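Local coordinates for ADP-ribosylating toxin CARDS (PDB 4TLV), which transfers the ADP-ribosyl group of NAD+ to multiple target proteins in vitro and causes vacuolation of mammalian cells as the main virulence factor of Mycoplasma pneumoniae, at residues Trp448-Trp462 with Lys556-Tyr568. Numbering follows the deposited sequence.
Sequences WYWRGYYYTPQLSGW and KVIISGSRWGGWY
Trp448 lies with one face of its indole against Val557, whose CG1 sits 3.8 Å from the centroid of the five-membered ring of Trp448, a CH-pi contact over the face, displaced toward the rim. The opposite face rests on CB of Tyr455, a neighbour across its own hairpin, so the indole is clamped between the two segments. Trp448 CD1 meets Trp567 CZ2 at 3.5 Å, with the two ring planes oblique at 74°. The Trp567 ring is sandwiched in turn: Val557 CG2 stands over the centre of one face, Pro457 CB lies over the opposite face toward its rim, and Pro457 CG comes to 3.6 Å from Trp567 CZ2. Ser463 OG hydrogen-bonds to Trp448 NE1, Trp567 NE1 and Gly565 O, giving these buried polar atoms a shared partner. All of this belongs to the D3 domain, a C-terminal beta-trefoil, and illustrates how aromatic side chains can fasten one hairpin to another: 448-457 and the turn that follows pack on the hairpin of strands 554-558 and 567-570. One N-H...O hydrogen bond links the two backbones, Trp567 N donating to Gly461 O over 3.0 Å and nearly straight (168° at the hydrogen); the CA-H of Gly566 also points at Gly461 O. Beside it, Trp462 CE3 comes within 3.5 Å of Gly566 CA, while the CZ3 edge of Trp462 faces Arg563 O in the ring plane. Toward the tip of the first hairpin, CG of Trp450 stands trans to the backbone N (chi1 -172°), which carries the indole to Ile559; there Ile559 CG2 lies over the five-membered ring and Ile559 CD1 touches Trp450 CZ3 at 3.6 Å. The side chains of Tyr455 and Trp564 cross at about a right angle, yet their rings meet obliquely, neither stacked nor edge-to-face, Tyr455 CE2 lying 3.5 Å from Trp564 CZ3.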
ATOM      1  N   TRP A 448      19.914  11.243  -8.041  1.00 13.78           N
ATOM      2  CA  TRP A 448      20.395  11.153  -9.403  1.00 17.40           C
ATOM      3  C   TRP A 448      21.693  10.375  -9.439  1.00 17.46           C
ATOM      4  O   TRP A 448      22.290  10.107  -8.393  1.00 19.08           O
ATOM      5  CB  TRP A 448      20.478  12.522 -10.095  1.00 18.06           C
ATOM      6  CG  TRP A 448      21.392  13.567  -9.483  1.00 18.57           C
ATOM      7  CD1 TRP A 448      21.122  14.366  -8.403  1.00 18.09           C
ATOM      8  CD2 TRP A 448      22.689  13.967  -9.963  1.00 15.45           C
ATOM      9  NE1 TRP A 448      22.178  15.231  -8.174  1.00 21.08           N
ATOM     10  CE2 TRP A 448      23.149  15.005  -9.117  1.00 20.21           C
ATOM     11  CE3 TRP A 448      23.500  13.551 -11.033  1.00 24.06           C
ATOM     12  CZ2 TRP A 448      24.393  15.625  -9.297  1.00 23.46           C
ATOM     13  CZ3 TRP A 448      24.739  14.172 -11.212  1.00 26.99           C
ATOM     14  CH2 TRP A 448      25.171  15.197 -10.345  1.00 24.44           C
ATOM     15  N   TYR A 449      22.103   9.991 -10.645  1.00 15.89           N
ATOM     16  CA  TYR A 449      23.198   9.064 -10.844  1.00 18.51           C
ATOM     17  C   TYR A 449      24.101   9.601 -11.939  1.00 18.62           C
ATOM     18  O   TYR A 449      23.629  10.097 -12.958  1.00 18.13           O
ATOM     19  CB  TYR A 449      22.619   7.728 -11.284  1.00 17.32           C
ATOM     20  CG  TYR A 449      23.606   6.639 -11.562  1.00 20.84           C
ATOM     21  CD1 TYR A 449      24.129   5.866 -10.532  1.00 23.85           C
ATOM     22  CD2 TYR A 449      23.990   6.344 -12.866  1.00 20.08           C
ATOM     23  CE1 TYR A 449      25.009   4.844 -10.795  1.00 21.62           C
ATOM     24  CE2 TYR A 449      24.871   5.330 -13.133  1.00 24.04           C
ATOM     25  CZ  TYR A 449      25.378   4.582 -12.103  1.00 24.03           C
ATOM     26  OH  TYR A 449      26.259   3.566 -12.392  1.00 25.20           O
ATOM     27  N   TRP A 450      25.400   9.522 -11.720  1.00 21.43           N
ATOM     28  CA  TRP A 450      26.339   9.990 -12.729  1.00 24.78           C
ATOM     29  C   TRP A 450      27.616   9.185 -12.670  1.00 25.02           C
ATOM     30  O   TRP A 450      28.317   9.176 -11.660  1.00 21.32           O
ATOM     31  CB  TRP A 450      26.621  11.489 -12.577  1.00 31.17           C
ATOM     32  CG  TRP A 450      27.428  12.029 -13.728  1.00 36.81           C
ATOM     33  CD1 TRP A 450      28.710  12.507 -13.683  1.00 37.76           C
ATOM     34  CD2 TRP A 450      27.021  12.101 -15.104  1.00 39.32           C
ATOM     35  NE1 TRP A 450      29.117  12.885 -14.941  1.00 40.45           N
ATOM     36  CE2 TRP A 450      28.103  12.644 -15.832  1.00 42.28           C
ATOM     37  CE3 TRP A 450      25.846  11.757 -15.791  1.00 42.41           C
ATOM     38  CZ2 TRP A 450      28.043  12.861 -17.216  1.00 40.42           C
ATOM     39  CZ3 TRP A 450      25.788  11.969 -17.167  1.00 42.77           C
ATOM     40  CH2 TRP A 450      26.884  12.521 -17.862  1.00 42.44           C
ATOM     41  N   ARG A 451      27.879   8.455 -13.750  1.00 26.06           N
ATOM     42  CA  ARG A 451      29.129   7.727 -13.914  1.00 29.37           C
ATOM     43  C   ARG A 451      29.459   6.801 -12.751  1.00 27.35           C
ATOM     44  O   ARG A 451      30.613   6.708 -12.331  1.00 29.42           O
ATOM     45  CB  ARG A 451      30.278   8.707 -14.166  1.00 32.65           C
ATOM     46  CG  ARG A 451      30.161   9.436 -15.498  1.00 40.51           C
ATOM     47  CD  ARG A 451      31.285  10.449 -15.697  1.00 49.92           C
ATOM     48  NE  ARG A 451      32.619   9.848 -15.609  1.00 65.26           N
ATOM     49  CZ  ARG A 451      33.251   9.267 -16.626  1.00 66.70           C
ATOM     50  NH1 ARG A 451      32.664   9.191 -17.814  1.00 62.30           N
ATOM     51  NH2 ARG A 451      34.468   8.756 -16.453  1.00 56.88           N
ATOM     52  N   GLY A 452      28.446   6.120 -12.226  1.00 23.66           N
ATOM     53  CA  GLY A 452      28.657   5.162 -11.160  1.00 25.95           C
ATOM     54  C   GLY A 452      28.459   5.706  -9.756  1.00 20.81           C
ATOM     55  O   GLY A 452      28.451   4.943  -8.791  1.00 23.63           O
ATOM     56  N   TYR A 453      28.295   7.017  -9.640  1.00 18.51           N
ATOM     57  CA  TYR A 453      28.098   7.652  -8.336  1.00 19.47           C
ATOM     58  C   TYR A 453      26.654   8.102  -8.111  1.00 17.12           C
ATOM     59  O   TYR A 453      26.027   8.671  -9.003  1.00 17.51           O
ATOM     60  CB  TYR A 453      29.035   8.862  -8.184  1.00 19.37           C
ATOM     61  CG  TYR A 453      30.500   8.488  -8.213  1.00 19.22           C
ATOM     62  CD1 TYR A 453      31.121   7.950  -7.093  1.00 21.28           C
ATOM     63  CD2 TYR A 453      31.255   8.649  -9.369  1.00 21.97           C
ATOM     64  CE1 TYR A 453      32.465   7.598  -7.116  1.00 22.85           C
ATOM     65  CE2 TYR A 453      32.598   8.306  -9.397  1.00 23.42           C
ATOM     66  CZ  TYR A 453      33.193   7.781  -8.270  1.00 20.73           C
ATOM     67  OH  TYR A 453      34.528   7.442  -8.299  1.00 25.63           O
ATOM     68  N   TYR A 454      26.148   7.875  -6.902  1.00 18.41           N
ATOM     69  CA  TYR A 454      24.827   8.380  -6.517  1.00 18.75           C
ATOM     70  C   TYR A 454      24.866   9.745  -5.833  1.00 20.09           C
ATOM     71  O   TYR A 454      25.779  10.047  -5.057  1.00 21.02           O
ATOM     72  CB  TYR A 454      24.130   7.378  -5.587  1.00 19.12           C
ATOM     73  CG  TYR A 454      23.818   6.063  -6.250  1.00 22.13           C
ATOM     74  CD1 TYR A 454      24.797   5.091  -6.396  1.00 23.72           C
ATOM     75  CD2 TYR A 454      22.548   5.799  -6.751  1.00 23.26           C
ATOM     76  CE1 TYR A 454      24.523   3.886  -7.006  1.00 31.39           C
ATOM     77  CE2 TYR A 454      22.259   4.587  -7.367  1.00 28.05           C
ATOM     78  CZ  TYR A 454      23.250   3.637  -7.492  1.00 32.04           C
ATOM     79  OH  TYR A 454      22.974   2.431  -8.099  1.00 37.00           O
ATOM     80  N   TYR A 455      23.848  10.550  -6.105  1.00 16.60           N
ATOM     81  CA  TYR A 455      23.664  11.833  -5.448  1.00 18.07           C
ATOM     82  C   TYR A 455      22.267  11.960  -4.864  1.00 19.11           C
ATOM     83  O   TYR A 455      21.313  11.360  -5.360  1.00 16.80           O
ATOM     84  CB  TYR A 455      23.877  12.966  -6.432  1.00 19.28           C
ATOM     85  CG  TYR A 455      25.299  13.025  -6.954  1.00 24.28           C
ATOM     86  CD1 TYR A 455      25.692  12.242  -8.032  1.00 21.99           C
ATOM     87  CD2 TYR A 455      26.241  13.863  -6.363  1.00 25.29           C
ATOM     88  CE1 TYR A 455      27.002  12.292  -8.525  1.00 25.46           C
ATOM     89  CE2 TYR A 455      27.554  13.924  -6.845  1.00 24.77           C
ATOM     90  CZ  TYR A 455      27.921  13.143  -7.920  1.00 29.42           C
ATOM     91  OH  TYR A 455      29.217  13.203  -8.389  1.00 35.81           O
ATOM     92  N   THR A 456      22.162  12.784  -3.831  1.00 18.66           N
ATOM     93  CA  THR A 456      20.921  12.983  -3.095  1.00 15.91           C
ATOM     94  C   THR A 456      20.659  14.490  -2.957  1.00 19.33           C
ATOM     95  O   THR A 456      21.598  15.288  -2.844  1.00 20.40           O
ATOM     96  CB  THR A 456      20.998  12.286  -1.712  1.00 19.21           C
ATOM     97  OG1 THR A 456      19.702  12.258  -1.106  1.00 21.61           O
ATOM     98  CG2 THR A 456      21.987  13.011  -0.783  1.00 22.78           C
ATOM     99  N   PRO A 457      19.384  14.897  -2.982  1.00 21.75           N
ATOM    100  CA  PRO A 457      19.054  16.317  -2.836  1.00 16.18           C
ATOM    101  C   PRO A 457      19.401  16.808  -1.436  1.00 24.25           C
ATOM    102  O   PRO A 457      19.377  16.026  -0.475  1.00 20.09           O
ATOM    103  CB  PRO A 457      17.531  16.354  -3.008  1.00 22.14           C
ATOM    104  CG  PRO A 457      17.134  14.994  -3.455  1.00 24.65           C
ATOM    105  CD  PRO A 457      18.186  14.049  -3.017  1.00 21.42           C
ATOM    106  N   GLN A 458      19.745  18.086  -1.334  1.00 21.70           N
ATOM    107  CA  GLN A 458      19.948  18.747  -0.042  1.00 24.40           C
ATOM    108  C   GLN A 458      18.929  19.861   0.054  1.00 23.32           C
ATOM    109  O   GLN A 458      18.476  20.375  -0.972  1.00 20.00           O
ATOM    110  CB  GLN A 458      21.354  19.346   0.050  1.00 26.02           C
ATOM    111  CG  GLN A 458      22.476  18.330   0.015  1.00 27.19           C
ATOM    112  CD  GLN A 458      22.770  17.702   1.373  1.00 41.70           C
ATOM    113  OE1 GLN A 458      22.665  16.486   1.545  1.00 48.38           O
ATOM    114  NE2 GLN A 458      23.154  18.528   2.339  1.00 46.42           N
ATOM    115  N   LEU A 459      18.590  20.263   1.280  1.00 21.33           N
ATOM    116  CA  LEU A 459      17.548  21.255   1.487  1.00 19.88           C
ATOM    117  C   LEU A 459      17.941  22.602   0.904  1.00 20.98           C
ATOM    118  O   LEU A 459      17.091  23.439   0.620  1.00 23.29           O
ATOM    119  CB  LEU A 459      17.234  21.384   2.980  1.00 21.40           C
ATOM    120  CG  LEU A 459      16.475  20.179   3.543  1.00 22.19           C
ATOM    121  CD1 LEU A 459      16.332  20.284   5.069  1.00 23.22           C
ATOM    122  CD2 LEU A 459      15.115  20.085   2.875  1.00 18.92           C
ATOM    123  N   SER A 460      19.240  22.797   0.725  1.00 22.86           N
ATOM    124  CA  SER A 460      19.773  24.016   0.113  1.00 25.13           C
ATOM    125  C   SER A 460      19.435  24.151  -1.377  1.00 27.75           C
ATOM    126  O   SER A 460      19.525  25.244  -1.946  1.00 21.98           O
ATOM    127  CB  SER A 460      21.292  24.008   0.254  1.00 27.06           C
ATOM    128  OG  SER A 460      21.839  22.867  -0.409  1.00 22.84           O
ATOM    129  N   GLY A 461      19.082  23.037  -2.018  1.00 21.06           N
ATOM    130  CA  GLY A 461      18.889  23.034  -3.457  1.00 23.39           C
ATOM    131  C   GLY A 461      20.079  22.420  -4.182  1.00 19.92           C
ATOM    132  O   GLY A 461      20.035  22.198  -5.396  1.00 21.67           O
ATOM    133  N   TRP A 462      21.143  22.129  -3.440  1.00 21.63           N
ATOM    134  CA  TRP A 462      22.298  21.438  -4.017  1.00 21.82           C
ATOM    135  C   TRP A 462      22.164  19.919  -3.843  1.00 25.27           C
ATOM    136  O   TRP A 462      21.087  19.425  -3.467  1.00 22.02           O
ATOM    137  CB  TRP A 462      23.612  21.954  -3.397  1.00 22.37           C
ATOM    138  CG  TRP A 462      23.771  23.429  -3.571  1.00 23.89           C
ATOM    139  CD1 TRP A 462      23.761  24.385  -2.582  1.00 30.20           C
ATOM    140  CD2 TRP A 462      23.928  24.135  -4.807  1.00 26.46           C
ATOM    141  NE1 TRP A 462      23.907  25.639  -3.133  1.00 27.59           N
ATOM    142  CE2 TRP A 462      24.014  25.513  -4.496  1.00 31.62           C
ATOM    143  CE3 TRP A 462      24.006  23.739  -6.150  1.00 26.15           C
ATOM    144  CZ2 TRP A 462      24.174  26.495  -5.482  1.00 28.51           C
ATOM    145  CZ3 TRP A 462      24.167  24.714  -7.126  1.00 24.71           C
ATOM    146  CH2 TRP A 462      24.251  26.077  -6.785  1.00 30.16           C
ATOM    147  N   LYS A 556      15.022  19.061 -13.155  1.00 17.70           N
ATOM    148  CA  LYS A 556      16.312  18.558 -13.602  1.00 20.03           C
ATOM    149  C   LYS A 556      17.428  18.942 -12.633  1.00 20.48           C
ATOM    150  O   LYS A 556      17.206  19.718 -11.700  1.00 22.50           O
ATOM    151  CB  LYS A 556      16.651  19.087 -15.004  1.00 21.27           C
ATOM    152  CG  LYS A 556      15.628  18.748 -16.067  1.00 23.50           C
ATOM    153  CD  LYS A 556      16.193  19.025 -17.462  1.00 24.31           C
ATOM    154  CE  LYS A 556      15.091  19.107 -18.504  1.00 25.68           C
ATOM    155  NZ  LYS A 556      15.646  19.493 -19.836  1.00 29.82           N
ATOM    156  N   VAL A 557      18.619  18.389 -12.861  1.00 20.37           N
ATOM    157  CA  VAL A 557      19.786  18.683 -12.033  1.00 18.63           C
ATOM    158  C   VAL A 557      21.002  19.028 -12.906  1.00 24.08           C
ATOM    159  O   VAL A 557      21.258  18.379 -13.923  1.00 22.95           O
ATOM    160  CB  VAL A 557      20.184  17.489 -11.151  1.00 21.12           C
ATOM    161  CG1 VAL A 557      21.258  17.900 -10.179  1.00 21.97           C
ATOM    162  CG2 VAL A 557      18.999  16.966 -10.386  1.00 22.46           C
ATOM    163  N   ILE A 558      21.755  20.044 -12.499  1.00 21.45           N
ATOM    164  CA  ILE A 558      22.974  20.415 -13.221  1.00 23.86           C
ATOM    165  C   ILE A 558      24.074  19.404 -12.955  1.00 20.51           C
ATOM    166  O   ILE A 558      24.307  19.017 -11.815  1.00 23.73           O
ATOM    167  CB  ILE A 558      23.439  21.846 -12.851  1.00 22.45           C
ATOM    168  CG1 ILE A 558      22.350  22.848 -13.221  1.00 24.72           C
ATOM    169  CG2 ILE A 558      24.756  22.176 -13.568  1.00 23.05           C
ATOM    170  CD1 ILE A 558      22.600  24.275 -12.722  1.00 27.15           C
ATOM    171  N   ILE A 559      24.749  18.955 -14.011  1.00 21.55           N
ATOM    172  CA  ILE A 559      25.707  17.867 -13.870  1.00 24.67           C
ATOM    173  C   ILE A 559      27.115  18.296 -13.462  1.00 25.30           C
ATOM    174  O   ILE A 559      27.766  17.633 -12.650  1.00 26.19           O
ATOM    175  CB  ILE A 559      25.799  17.019 -15.167  1.00 23.83           C
ATOM    176  CG1 ILE A 559      24.515  16.226 -15.378  1.00 24.71           C
ATOM    177  CG2 ILE A 559      26.976  16.087 -15.091  1.00 26.14           C
ATOM    178  CD1 ILE A 559      24.561  15.311 -16.619  1.00 28.49           C
ATOM    179  N   SER A 560      27.597  19.395 -14.028  1.00 24.38           N
ATOM    180  CA  SER A 560      28.981  19.781 -13.777  1.00 26.92           C
ATOM    181  C   SER A 560      29.121  21.292 -13.753  1.00 28.99           C
ATOM    182  O   SER A 560      28.162  22.017 -14.022  1.00 27.56           O
ATOM    183  CB  SER A 560      29.898  19.176 -14.838  1.00 30.82           C
ATOM    184  OG  SER A 560      29.662  19.791 -16.088  1.00 36.54           O
ATOM    185  N   GLY A 561      30.318  21.767 -13.419  1.00 32.73           N
ATOM    186  CA  GLY A 561      30.548  23.196 -13.296  1.00 29.68           C
ATOM    187  C   GLY A 561      30.335  23.692 -11.871  1.00 29.93           C
ATOM    188  O   GLY A 561      30.124  22.898 -10.948  1.00 30.36           O
ATOM    189  N   SER A 562      30.373  25.010 -11.694  1.00 30.84           N
ATOM    190  CA  SER A 562      30.311  25.608 -10.362  1.00 32.84           C
ATOM    191  C   SER A 562      28.950  25.406  -9.683  1.00 32.04           C
ATOM    192  O   SER A 562      28.857  25.448  -8.455  1.00 35.58           O
ATOM    193  CB  SER A 562      30.650  27.100 -10.431  1.00 27.03           C
ATOM    194  OG  SER A 562      29.672  27.811 -11.172  1.00 38.18           O
ATOM    195  N   ARG A 563      27.909  25.205 -10.487  1.00 27.41           N
ATOM    196  CA  ARG A 563      26.552  24.965  -9.985  1.00 28.78           C
ATOM    197  C   ARG A 563      26.162  23.483 -10.060  1.00 28.41           C
ATOM    198  O   ARG A 563      24.974  23.145 -10.128  1.00 26.25           O
ATOM    199  CB  ARG A 563      25.542  25.798 -10.778  1.00 27.65           C
ATOM    200  CG  ARG A 563      25.789  27.303 -10.721  1.00 35.54           C
ATOM    201  CD  ARG A 563      24.902  28.020 -11.722  1.00 41.22           C
ATOM    202  NE  ARG A 563      24.760  29.439 -11.419  1.00 50.30           N
ATOM    203  CZ  ARG A 563      24.027  30.286 -12.139  1.00 56.89           C
ATOM    204  NH1 ARG A 563      23.372  29.856 -13.212  1.00 52.07           N
ATOM    205  NH2 ARG A 563      23.950  31.565 -11.791  1.00 60.49           N
ATOM    206  N   TRP A 564      27.152  22.601 -10.039  1.00 22.58           N
ATOM    207  CA  TRP A 564      26.868  21.175 -10.122  1.00 25.04           C
ATOM    208  C   TRP A 564      25.972  20.753  -8.968  1.00 27.65           C
ATOM    209  O   TRP A 564      26.119  21.244  -7.853  1.00 21.54           O
ATOM    210  CB  TRP A 564      28.151  20.352 -10.122  1.00 26.70           C
ATOM    211  CG  TRP A 564      28.799  20.174  -8.778  1.00 28.48           C
ATOM    212  CD1 TRP A 564      29.833  20.903  -8.265  1.00 31.24           C
ATOM    213  CD2 TRP A 564      28.478  19.186  -7.792  1.00 25.96           C
ATOM    214  NE1 TRP A 564      30.174  20.436  -7.019  1.00 31.93           N
ATOM    215  CE2 TRP A 564      29.350  19.386  -6.701  1.00 29.69           C
ATOM    216  CE3 TRP A 564      27.525  18.161  -7.717  1.00 28.08           C
ATOM    217  CZ2 TRP A 564      29.300  18.598  -5.544  1.00 26.33           C
ATOM    218  CZ3 TRP A 564      27.478  17.381  -6.574  1.00 25.77           C
ATOM    219  CH2 TRP A 564      28.362  17.603  -5.501  1.00 28.00           C
ATOM    220  N   GLY A 565      25.028  19.857  -9.240  1.00 24.19           N
ATOM    221  CA  GLY A 565      24.181  19.335  -8.185  1.00 23.11           C
ATOM    222  C   GLY A 565      22.981  20.204  -7.884  1.00 21.17           C
ATOM    223  O   GLY A 565      22.176  19.869  -7.017  1.00 20.60           O
ATOM    224  N   GLY A 566      22.846  21.313  -8.604  1.00 20.44           N
ATOM    225  CA  GLY A 566      21.735  22.219  -8.384  1.00 22.47           C
ATOM    226  C   GLY A 566      20.443  21.748  -9.035  1.00 24.35           C
ATOM    227  O   GLY A 566      20.402  21.480 -10.236  1.00 20.36           O
ATOM    228  N   TRP A 567      19.379  21.664  -8.239  1.00 22.01           N
ATOM    229  CA  TRP A 567      18.073  21.233  -8.730  1.00 20.74           C
ATOM    230  C   TRP A 567      17.294  22.432  -9.246  1.00 18.85           C
ATOM    231  O   TRP A 567      17.187  23.448  -8.567  1.00 19.39           O
ATOM    232  CB  TRP A 567      17.300  20.523  -7.599  1.00 16.24           C
ATOM    233  CG  TRP A 567      17.949  19.246  -7.165  1.00 18.46           C
ATOM    234  CD1 TRP A 567      19.107  19.122  -6.466  1.00 18.76           C
ATOM    235  CD2 TRP A 567      17.476  17.909  -7.397  1.00 21.57           C
ATOM    236  NE1 TRP A 567      19.396  17.797  -6.251  1.00 18.48           N
ATOM    237  CE2 TRP A 567      18.404  17.029  -6.809  1.00 22.11           C
ATOM    238  CE3 TRP A 567      16.352  17.372  -8.036  1.00 25.71           C
ATOM    239  CZ2 TRP A 567      18.257  15.637  -6.850  1.00 23.56           C
ATOM    240  CZ3 TRP A 567      16.202  15.986  -8.079  1.00 25.98           C
ATOM    241  CH2 TRP A 567      17.148  15.135  -7.488  1.00 20.69           C
ATOM    242  N   TYR A 568      16.734  22.323 -10.446  1.00 17.35           N
ATOM    243  CA  TYR A 568      15.963  23.423 -11.005  1.00 17.12           C
ATOM    244  C   TYR A 568      14.796  22.874 -11.808  1.00 18.04           C
ATOM    245  O   TYR A 568      14.710  21.668 -12.036  1.00 21.30           O
ATOM    246  CB  TYR A 568      16.871  24.300 -11.893  1.00 19.18           C
ATOM    247  CG  TYR A 568      17.336  23.621 -13.167  1.00 19.11           C
ATOM    248  CD1 TYR A 568      18.441  22.767 -13.169  1.00 19.06           C
ATOM    249  CD2 TYR A 568      16.671  23.835 -14.366  1.00 22.97           C
ATOM    250  CE1 TYR A 568      18.864  22.133 -14.334  1.00 21.02           C
ATOM    251  CE2 TYR A 568      17.089  23.216 -15.542  1.00 23.83           C
ATOM    252  CZ  TYR A 568      18.182  22.367 -15.519  1.00 25.17           C
ATOM    253  OH  TYR A 568      18.582  21.749 -16.685  1.00 24.40           O
TER